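Local atomic coordinates of EXOU (Pseudomonas aeruginosa, PDB entry 4AKX), a protein that acts as a type III secretion toxin with a patatin-like phospholipase domain, and is bound by the chaperone SpcU before it probably attacks host-cell membranes. Residues L77-L82 and N342-L347; A95-E100 and R430-V435; N256-A261 and I322-P327. One frame throughout, in Å; residues are numbered along the deposited sequence.

Interaction 1. Residues L77-L82 and N342-L347; sequences LTSLVL and NDNLIL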
loop_
_atom_site.group_PDB
_atom_site.type_symbol
_atom_site.label_atom_id
_atom_site.label_comp_id
_atom_site.label_asym_id
_atom_site.label_seq_id
_atom_site.Cartn_x
_atom_site.Cartn_y
_atom_site.Cartn_z
ATOM N N LEU B 77 42.975 -17.809 2.380
ATOM C CA LEU B 77 42.302 -18.358 3.557
ATOM C C LEU B 77 43.013 -17.934 4.872
ATOM O O LEU B 77 44.137 -18.386 5.186
ATOM C CB LEU B 77 42.164 -19.887 3.453
ATOM C CG LEU B 77 40.802 -20.463 3.065
ATOM C CD1 LEU B 77 40.804 -21.947 3.366
ATOM C CD2 LEU B 77 39.659 -19.799 3.816
ATOM N N THR B 78 42.373 -17.044 5.616
ATOM C CA THR B 78 42.981 -16.572 6.825
ATOM C C THR B 78 42.075 -16.750 8.016
ATOM O O THR B 78 42.375 -16.247 9.098
ATOM C CB THR B 78 43.342 -15.092 6.723
ATOM O OG1 THR B 78 42.145 -14.345 6.473
ATOM C CG2 THR B 78 44.379 -14.844 5.601
ATOM N N SER B 79 40.957 -17.448 7.824
ATOM C CA SER B 79 39.927 -17.524 8.868
ATOM C C SER B 79 39.012 -18.725 8.844
ATOM O O SER B 79 38.602 -19.202 7.784
ATOM C CB SER B 79 39.096 -16.234 8.950
ATOM O OG SER B 79 39.624 -15.363 9.944
ATOM N N LEU B 80 38.663 -19.169 10.049
ATOM C CA LEU B 80 37.934 -20.409 10.277
ATOM C C LEU B 80 36.768 -20.125 11.208
ATOM O O LEU B 80 36.975 -19.785 12.383
ATOM C CB LEU B 80 38.863 -21.456 10.904
ATOM C CG LEU B 80 38.415 -22.923 10.969
ATOM C CD1 LEU B 80 37.474 -23.319 9.838
ATOM C CD2 LEU B 80 39.632 -23.828 10.987
ATOM N N VAL B 81 35.551 -20.238 10.672
ATOM C CA VAL B 81 34.348 -19.934 11.433
ATOM C C VAL B 81 33.625 -21.232 11.708
ATOM O O VAL B 81 33.209 -21.918 10.784
ATOM C CB VAL B 81 33.410 -18.957 10.679
ATOM C CG1 VAL B 81 32.115 -18.735 11.450
ATOM C CG2 VAL B 81 34.104 -17.623 10.431
ATOM N N LEU B 82 33.466 -21.552 12.989
ATOM C CA LEU B 82 32.920 -22.840 13.415
ATOM C C LEU B 82 31.569 -22.645 14.074
ATOM O O LEU B 82 31.472 -21.988 15.120
ATOM C CB LEU B 82 33.875 -23.494 14.408
ATOM C CG LEU B 82 34.318 -24.927 14.146
ATOM C CD1 LEU B 82 34.288 -25.220 12.660
ATOM C CD2 LEU B 82 35.730 -25.110 14.688
ATOM N N ASN B 342 40.415 -11.312 2.634
ATOM C CA ASN B 342 40.578 -12.697 3.024
ATOM C C ASN B 342 39.304 -13.481 2.809
ATOM O O ASN B 342 38.288 -12.933 2.417
ATOM C CB ASN B 342 40.995 -12.784 4.488
ATOM C CG ASN B 342 39.932 -12.275 5.404
ATOM O OD1 ASN B 342 38.910 -12.928 5.595
ATOM N ND2 ASN B 342 40.134 -11.080 5.943
ATOM N N ASP B 343 39.375 -14.774 3.076
ATOM C CA ASP B 343 38.277 -15.680 2.840
ATOM C C ASP B 343 37.991 -16.388 4.134
ATOM O O ASP B 343 38.849 -16.468 5.017
ATOM C CB ASP B 343 38.676 -16.718 1.795
ATOM C CG ASP B 343 38.121 -16.414 0.424
ATOM O OD1 ASP B 343 37.942 -15.220 0.109
ATOM O OD2 ASP B 343 37.853 -17.374 -0.339
ATOM N N ASN B 344 36.795 -16.943 4.226
ATOM C CA ASN B 344 36.415 -17.755 5.357
ATOM C C ASN B 344 36.082 -19.162 4.959
ATOM O O ASN B 344 35.428 -19.393 3.946
ATOM C CB ASN B 344 35.225 -17.139 6.044
ATOM C CG ASN B 344 35.587 -15.882 6.756
ATOM O OD1 ASN B 344 36.299 -15.922 7.750
ATOM N ND2 ASN B 344 35.136 -14.748 6.238
ATOM N N LEU B 345 36.544 -20.114 5.756
ATOM C CA LEU B 345 36.023 -21.469 5.671
ATOM C C LEU B 345 34.985 -21.610 6.756
ATOM O O LEU B 345 35.312 -21.516 7.949
ATOM C CB LEU B 345 37.139 -22.502 5.857
ATOM C CG LEU B 345 36.787 -23.960 5.537
ATOM C CD1 LEU B 345 35.885 -24.101 4.325
ATOM C CD2 LEU B 345 38.057 -24.772 5.354
ATOM N N ILE B 346 33.732 -21.766 6.354
ATOM C CA ILE B 346 32.665 -21.759 7.310
ATOM C C ILE B 346 32.105 -23.151 7.378
ATOM O O ILE B 346 31.554 -23.641 6.396
ATOM C CB ILE B 346 31.557 -20.777 6.914
ATOM C CG1 ILE B 346 32.158 -19.433 6.480
ATOM C CG2 ILE B 346 30.610 -20.556 8.077
ATOM C CD1 ILE B 346 31.420 -18.749 5.337
ATOM N N LEU B 347 32.268 -23.798 8.533
ATOM C CA LEU B 347 31.718 -25.141 8.783
ATOM C C LEU B 347 30.404 -25.097 9.578
ATOM O O LEU B 347 30.359 -24.572 10.704
ATOM C CB LEU B 347 32.755 -26.026 9.483
ATOM C CG LEU B 347 34.023 -26.281 8.670
ATOM C CD1 LEU B 347 35.183 -26.629 9.567
ATOM C CD2 LEU B 347 33.802 -27.370 7.635
#

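Interaction 2. Residues A95-E100 and R430-V435; sequences AMLALE and RLQERV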
loop_
_atom_site.group_PDB
_atom_site.type_symbol
_atom_site.label_atom_id
_atom_site.label_comp_id
_atom_site.label_asym_id
_atom_site.label_seq_id
_atom_site.Cartn_x
_atom_site.Cartn_y
_atom_site.Cartn_z
ATOM N N ALA B 95 37.996 -32.016 9.132
ATOM C CA ALA B 95 38.516 -30.781 8.556
ATOM C C ALA B 95 39.958 -30.513 8.970
ATOM O O ALA B 95 40.787 -30.135 8.140
ATOM C CB ALA B 95 37.633 -29.604 8.941
HETATM N N MSE B 96 40.256 -30.709 10.253
HETATM C CA MSE B 96 41.541 -30.289 10.800
HETATM C C MSE B 96 42.624 -30.993 10.048
HETATM O O MSE B 96 43.625 -30.384 9.665
HETATM C CB MSE B 96 41.625 -30.572 12.297
HETATM C CG MSE B 96 40.524 -29.887 13.126
HETATM SE SE MSE B 96 39.934 -28.120 12.438
HETATM C CE MSE B 96 38.047 -28.166 13.026
ATOM N N LEU B 97 42.405 -32.278 9.793
ATOM C CA LEU B 97 43.301 -33.078 8.960
ATOM C C LEU B 97 43.354 -32.559 7.523
ATOM O O LEU B 97 44.427 -32.215 7.031
ATOM C CB LEU B 97 42.880 -34.548 8.979
ATOM C CG LEU B 97 43.072 -35.301 10.294
ATOM C CD1 LEU B 97 42.088 -36.457 10.386
ATOM C CD2 LEU B 97 44.508 -35.791 10.412
ATOM N N ALA B 98 42.191 -32.487 6.870
ATOM C CA ALA B 98 42.067 -31.867 5.541
ATOM C C ALA B 98 42.858 -30.550 5.380
ATOM O O ALA B 98 43.365 -30.259 4.295
ATOM C CB ALA B 98 40.602 -31.659 5.185
ATOM N N LEU B 99 42.979 -29.779 6.462
ATOM C CA LEU B 99 43.705 -28.512 6.422
ATOM C C LEU B 99 45.219 -28.688 6.380
ATOM O O LEU B 99 45.881 -28.137 5.500
ATOM C CB LEU B 99 43.290 -27.593 7.580
ATOM C CG LEU B 99 41.977 -26.801 7.362
ATOM C CD1 LEU B 99 41.404 -26.301 8.682
ATOM C CD2 LEU B 99 42.115 -25.661 6.352
ATOM N N GLU B 100 45.770 -29.447 7.324
ATOM C CA GLU B 100 47.204 -29.731 7.300
ATOM C C GLU B 100 47.582 -30.686 6.165
ATOM O O GLU B 100 48.716 -30.661 5.685
ATOM C CB GLU B 100 47.704 -30.270 8.651
ATOM C CG GLU B 100 47.960 -29.203 9.726
ATOM C CD GLU B 100 49.382 -28.618 9.725
ATOM O OE1 GLU B 100 50.366 -29.385 9.583
ATOM O OE2 GLU B 100 49.516 -27.382 9.911
ATOM N N ARG B 430 34.079 -38.292 5.890
ATOM C CA ARG B 430 33.159 -37.474 5.092
ATOM C C ARG B 430 33.612 -36.008 5.056
ATOM O O ARG B 430 33.660 -35.391 3.990
ATOM C CB ARG B 430 31.726 -37.577 5.636
ATOM C CG ARG B 430 31.068 -38.943 5.442
ATOM C CD ARG B 430 29.773 -39.067 6.247
ATOM N NE ARG B 430 28.583 -38.687 5.475
ATOM C CZ ARG B 430 27.583 -39.514 5.150
ATOM N NH1 ARG B 430 27.593 -40.788 5.531
ATOM N NH2 ARG B 430 26.555 -39.060 4.446
ATOM N N LEU B 431 33.967 -35.474 6.226
ATOM C CA LEU B 431 34.450 -34.101 6.350
ATOM C C LEU B 431 35.795 -33.923 5.674
ATOM O O LEU B 431 35.948 -33.081 4.799
ATOM C CB LEU B 431 34.566 -33.692 7.814
ATOM C CG LEU B 431 34.662 -32.178 8.005
ATOM C CD1 LEU B 431 33.586 -31.484 7.177
ATOM C CD2 LEU B 431 34.540 -31.800 9.476
ATOM N N GLN B 432 36.774 -34.705 6.097
ATOM C CA GLN B 432 38.044 -34.740 5.415
ATOM C C GLN B 432 37.837 -34.532 3.915
ATOM O O GLN B 432 38.440 -33.638 3.331
ATOM C CB GLN B 432 38.739 -36.073 5.688
ATOM C CG GLN B 432 40.056 -36.283 4.961
ATOM C CD GLN B 432 41.187 -35.506 5.587
ATOM O OE1 GLN B 432 41.394 -35.569 6.792
ATOM N NE2 GLN B 432 41.923 -34.761 4.769
ATOM N N GLU B 433 36.938 -35.324 3.316
ATOM C CA GLU B 433 36.811 -35.414 1.849
ATOM C C GLU B 433 36.115 -34.211 1.209
ATOM O O GLU B 433 36.564 -33.727 0.176
ATOM C CB GLU B 433 36.156 -36.748 1.415
ATOM C CG GLU B 433 36.312 -37.106 -0.069
ATOM C CD GLU B 433 36.120 -38.603 -0.373
ATOM O OE1 GLU B 433 36.470 -39.445 0.490
ATOM O OE2 GLU B 433 35.646 -38.949 -1.496
ATOM N N ARG B 434 35.040 -33.718 1.820
ATOM C CA ARG B 434 34.390 -32.488 1.318
ATOM C C ARG B 434 35.292 -31.257 1.465
ATOM O O ARG B 434 35.438 -30.466 0.535
ATOM C CB ARG B 434 33.048 -32.216 2.013
ATOM C CG ARG B 434 32.049 -33.346 1.973
ATOM C CD ARG B 434 32.057 -34.063 0.643
ATOM N NE ARG B 434 31.450 -35.385 0.786
ATOM C CZ ARG B 434 31.057 -36.156 -0.227
ATOM N NH1 ARG B 434 31.207 -35.744 -1.485
ATOM N NH2 ARG B 434 30.499 -37.337 0.015
ATOM N N VAL B 435 35.869 -31.099 2.655
ATOM C CA VAL B 435 36.831 -30.033 2.943
ATOM C C VAL B 435 38.116 -30.258 2.151
ATOM O O VAL B 435 39.079 -29.521 2.288
ATOM C CB VAL B 435 37.161 -29.982 4.448
ATOM C CG1 VAL B 435 38.055 -28.807 4.763
ATOM C CG2 VAL B 435 35.890 -29.885 5.262
#

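Interaction 3. Residues N256-A261 and I322-P327; sequences NITGTA and INVPVP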
loop_
_atom_site.group_PDB
_atom_site.type_symbol
_atom_site.label_atom_id
_atom_site.label_comp_id
_atom_site.label_asym_id
_atom_site.label_seq_id
_atom_site.Cartn_x
_atom_site.Cartn_y
_atom_site.Cartn_z
ATOM N N ASN B 256 37.850 -16.022 18.530
ATOM C CA ASN B 256 36.615 -15.293 18.697
ATOM C C ASN B 256 35.564 -16.323 19.015
ATOM O O ASN B 256 35.283 -17.208 18.197
ATOM C CB ASN B 256 36.211 -14.550 17.407
ATOM C CG ASN B 256 37.299 -13.602 16.884
ATOM O OD1 ASN B 256 37.214 -12.370 17.058
ATOM N ND2 ASN B 256 38.300 -14.166 16.189
ATOM N N ILE B 257 34.987 -16.232 20.210
ATOM C CA ILE B 257 33.876 -17.097 20.557
ATOM C C ILE B 257 32.624 -16.270 20.718
ATOM O O ILE B 257 32.558 -15.387 21.578
ATOM C CB ILE B 257 34.134 -17.898 21.845
ATOM C CG1 ILE B 257 35.446 -18.666 21.752
ATOM C CG2 ILE B 257 33.002 -18.883 22.093
ATOM C CD1 ILE B 257 35.743 -19.484 22.985
ATOM N N THR B 258 31.642 -16.540 19.866
ATOM C CA THR B 258 30.366 -15.825 19.928
ATOM C C THR B 258 29.334 -16.718 20.611
ATOM O O THR B 258 29.523 -17.941 20.678
ATOM C CB THR B 258 29.867 -15.294 18.528
ATOM O OG1 THR B 258 29.844 -16.345 17.555
ATOM C CG2 THR B 258 30.768 -14.183 18.003
ATOM N N GLY B 259 28.285 -16.099 21.160
ATOM C CA GLY B 259 27.205 -16.822 21.826
ATOM C C GLY B 259 25.997 -15.927 21.994
ATOM O O GLY B 259 26.135 -14.714 22.059
ATOM N N THR B 260 24.810 -16.519 22.079
ATOM C CA THR B 260 23.567 -15.749 22.111
ATOM C C THR B 260 22.716 -16.072 23.343
ATOM O O THR B 260 22.059 -17.109 23.382
ATOM C CB THR B 260 22.724 -16.014 20.847
ATOM O OG1 THR B 260 21.403 -15.484 21.027
ATOM C CG2 THR B 260 22.632 -17.518 20.564
ATOM N N ALA B 261 22.708 -15.186 24.338
ATOM C CA ALA B 261 21.987 -15.469 25.590
ATOM C C ALA B 261 20.618 -14.840 25.587
ATOM O O ALA B 261 20.492 -13.648 25.327
ATOM C CB ALA B 261 22.781 -14.991 26.802
ATOM N N ILE B 322 19.290 -21.361 18.678
ATOM C CA ILE B 322 20.640 -21.675 19.183
ATOM C C ILE B 322 21.714 -21.147 18.231
ATOM O O ILE B 322 22.869 -20.928 18.622
ATOM C CB ILE B 322 20.846 -23.196 19.457
ATOM C CG1 ILE B 322 22.235 -23.444 20.080
ATOM C CG2 ILE B 322 20.617 -24.023 18.192
ATOM C CD1 ILE B 322 22.582 -24.900 20.332
ATOM N N ASN B 323 21.315 -20.924 16.985
ATOM C CA ASN B 323 22.199 -20.333 16.011
ATOM C C ASN B 323 22.457 -18.855 16.261
ATOM O O ASN B 323 21.527 -18.044 16.327
ATOM C CB ASN B 323 21.669 -20.549 14.596
ATOM C CG ASN B 323 22.220 -21.809 13.956
ATOM O OD1 ASN B 323 22.824 -22.650 14.632
ATOM N ND2 ASN B 323 22.024 -21.943 12.641
ATOM N N VAL B 324 23.732 -18.533 16.458
ATOM C CA VAL B 324 24.246 -17.207 16.180
ATOM C C VAL B 324 24.277 -17.101 14.660
ATOM O O VAL B 324 25.024 -17.828 14.007
ATOM C CB VAL B 324 25.691 -17.059 16.711
ATOM C CG1 VAL B 324 26.163 -15.620 16.629
ATOM C CG2 VAL B 324 25.792 -17.575 18.139
ATOM N N PRO B 325 23.443 -16.225 14.082
ATOM C CA PRO B 325 23.451 -16.080 12.614
ATOM C C PRO B 325 24.885 -15.942 12.052
ATOM O O PRO B 325 25.686 -15.154 12.567
ATOM C CB PRO B 325 22.658 -14.794 12.388
ATOM C CG PRO B 325 21.811 -14.647 13.610
ATOM C CD PRO B 325 22.600 -15.216 14.743
ATOM N N VAL B 326 25.214 -16.702 11.016
ATOM C CA VAL B 326 26.604 -16.757 10.544
ATOM C C VAL B 326 27.322 -15.397 10.554
ATOM O O VAL B 326 28.404 -15.271 11.131
ATOM C CB VAL B 326 26.732 -17.332 9.124
ATOM C CG1 VAL B 326 28.153 -17.829 8.908
ATOM C CG2 VAL B 326 25.711 -18.436 8.871
ATOM N N PRO B 327 26.724 -14.376 9.895
ATOM C CA PRO B 327 27.426 -13.105 9.639
ATOM C C PRO B 327 27.736 -12.266 10.889
ATOM O O PRO B 327 28.445 -11.259 10.785
ATOM C CB PRO B 327 26.458 -12.359 8.720
ATOM C CG PRO B 327 25.111 -12.906 9.073
ATOM C CD PRO B 327 25.348 -14.356 9.354
#

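Interaction 1. Residues L77-L82 and N342-L347
L345 lies opposite L80 in two parallel strands and bonds to the residues flanking it: L345 N reaches S79 O at 3.0 Å in a nearly straight bond (172° at the hydrogen), and V81 N donates to L345 O at 3.0 Å. V81 O then accepts from L347 N at 3.1 Å. One residue bonding through both N and O to the neighbours of its partner is the parallel pattern, and the 22° between N-to-C directions agrees. Packing is tight where these bonds run, with L80, V81, L82, L345, I346 and L347 all buried. L82 CD1 lies 3.5 Å from L347 CD1, the side chains running alongside each other. With CG trans to its own amide nitrogen (chi1 -167°), L80 brings CD1 to 4.1 Å from L345 CB. On this face too, L77 CD2 lies 3.8 Å from D343 CB, and the D343 carboxylate forms salt bridges with R74, R340 and R442. On the other face V81 CG1 meets I346 CG2 at 4.1 Å. The looser part is limited to T78, S79, N342 and N344, all partly exposed. Backbone bonds thus join the strands, one face of which is leucine-rich and ends in a buried carboxylate that the surrounding arginines would probably stabilise.

Interaction 2. Residues A95-E100 and R430-V435
A95 and L431 meet where two helices cross, and L431 can be followed outward atom by atom. Its CB stands 4.0 Å from A95 N. CG is placed trans to the backbone nitrogen of L431 (chi1 -163°), and this carries the branch point closer, to 3.5 Å from the same A95 N. At the tip, CD2 covers both the start of the residue and its methyl, lying 3.5 Å from A95 N and 3.8 Å from A95 CB. The side chain thus rests along the flank of helix 93-102.

One turn further on, V435 points directly at that helix and divides its methyls between two alanines: CG1 lies 3.8 Å from A98 CB, and CG2 lies 4.1 Å from A95 CB. Beside them, on the partly exposed flank, Q432 extends, bends at chi2 (76°) and leans over A98, although the position of its amide is doubtful. The small alanine side chains allow a close approach: the segment axes come within 7.8 Å while running 40° apart in direction, and they bury 306 Å² in all. On the sheet side of the interface, A95, L431 and V435 all touch L347 of strand 343-348, whereas M96 turns away from helix 423-441 and packs on F133 of helix 130-137. Two helices packed together over one face of a central mixed sheet, the first of them following strand 77-82 through a glycine-rich loop, form the layered alpha/beta arrangement expected of a patatin-like phospholipase domain.

Interaction 3. Residues N256-A261 and I322-P327
V324 holds CG1 trans to its backbone nitrogen (chi1 -171°), which spreads its two methyls along the strand formed by N256-A261. T260 turns CG2 into the space between its own nitrogen and carbonyl carbon, with OG1 trans to the nitrogen (chi1 168°), so that the methyl is the group that faces the loop. As a result V324 CG2 meets T260 CG2 at 4.0 Å, the two side chains sliding past each other in opposite directions. The same V324 CG2 lies 4.0 Å from G259 CA and therefore touches the backbone directly. The other branch, V324 CG1, lies 3.9 Å from T258 OG1 and 4.2 Å from T258 CB, with the side chains meeting at a slant. T260 CG2 also lies 3.9 Å from I322 O.

The evidence points to van der Waals packing: no polar bond joins the segments, only 181 Å² is buried, and the nearest alpha carbons, T260 CA and V324 CA, are 6.1 Å apart. V324 alone contributes 70 Å² of this, making it the wedge of the contact. Around it, V324 also touches S114 at the end of strand 110-114, L269 of strand 266-273 and M329. I322, whose side chain starts away from the strand, touches F292 and residues of the probable nucleophile elbow, which leads from strand 110-114 into helix 115-125. Strand 254-263 lies between strands 110-114 and 266-273, with backbone hydrogen bonds to G113 and V270.

In the fold
All three contacts belong to one mixed sheet and its surroundings. Interaction 1 is the pairing of strands 77-82 and 343-348; strand 110-114 separates 77-82 from strand 254-263, where interaction 3 lies. Interaction 2 packs helices 93-102 and 423-441 over one face, its centre about 13 Å from that of interaction 1, and the two touch through L80 with L99 and L347 with A95. Interactions 1 and 3 have centres about 15 Å apart and are joined by I346 and V326 on the other face; interactions 2 and 3 are about 12 Å apart at the nearest atoms. Along the chain, interactions 1 and 2 alternate their segments and both enclose interaction 3, so distant sequence converges on a single patatin-like core.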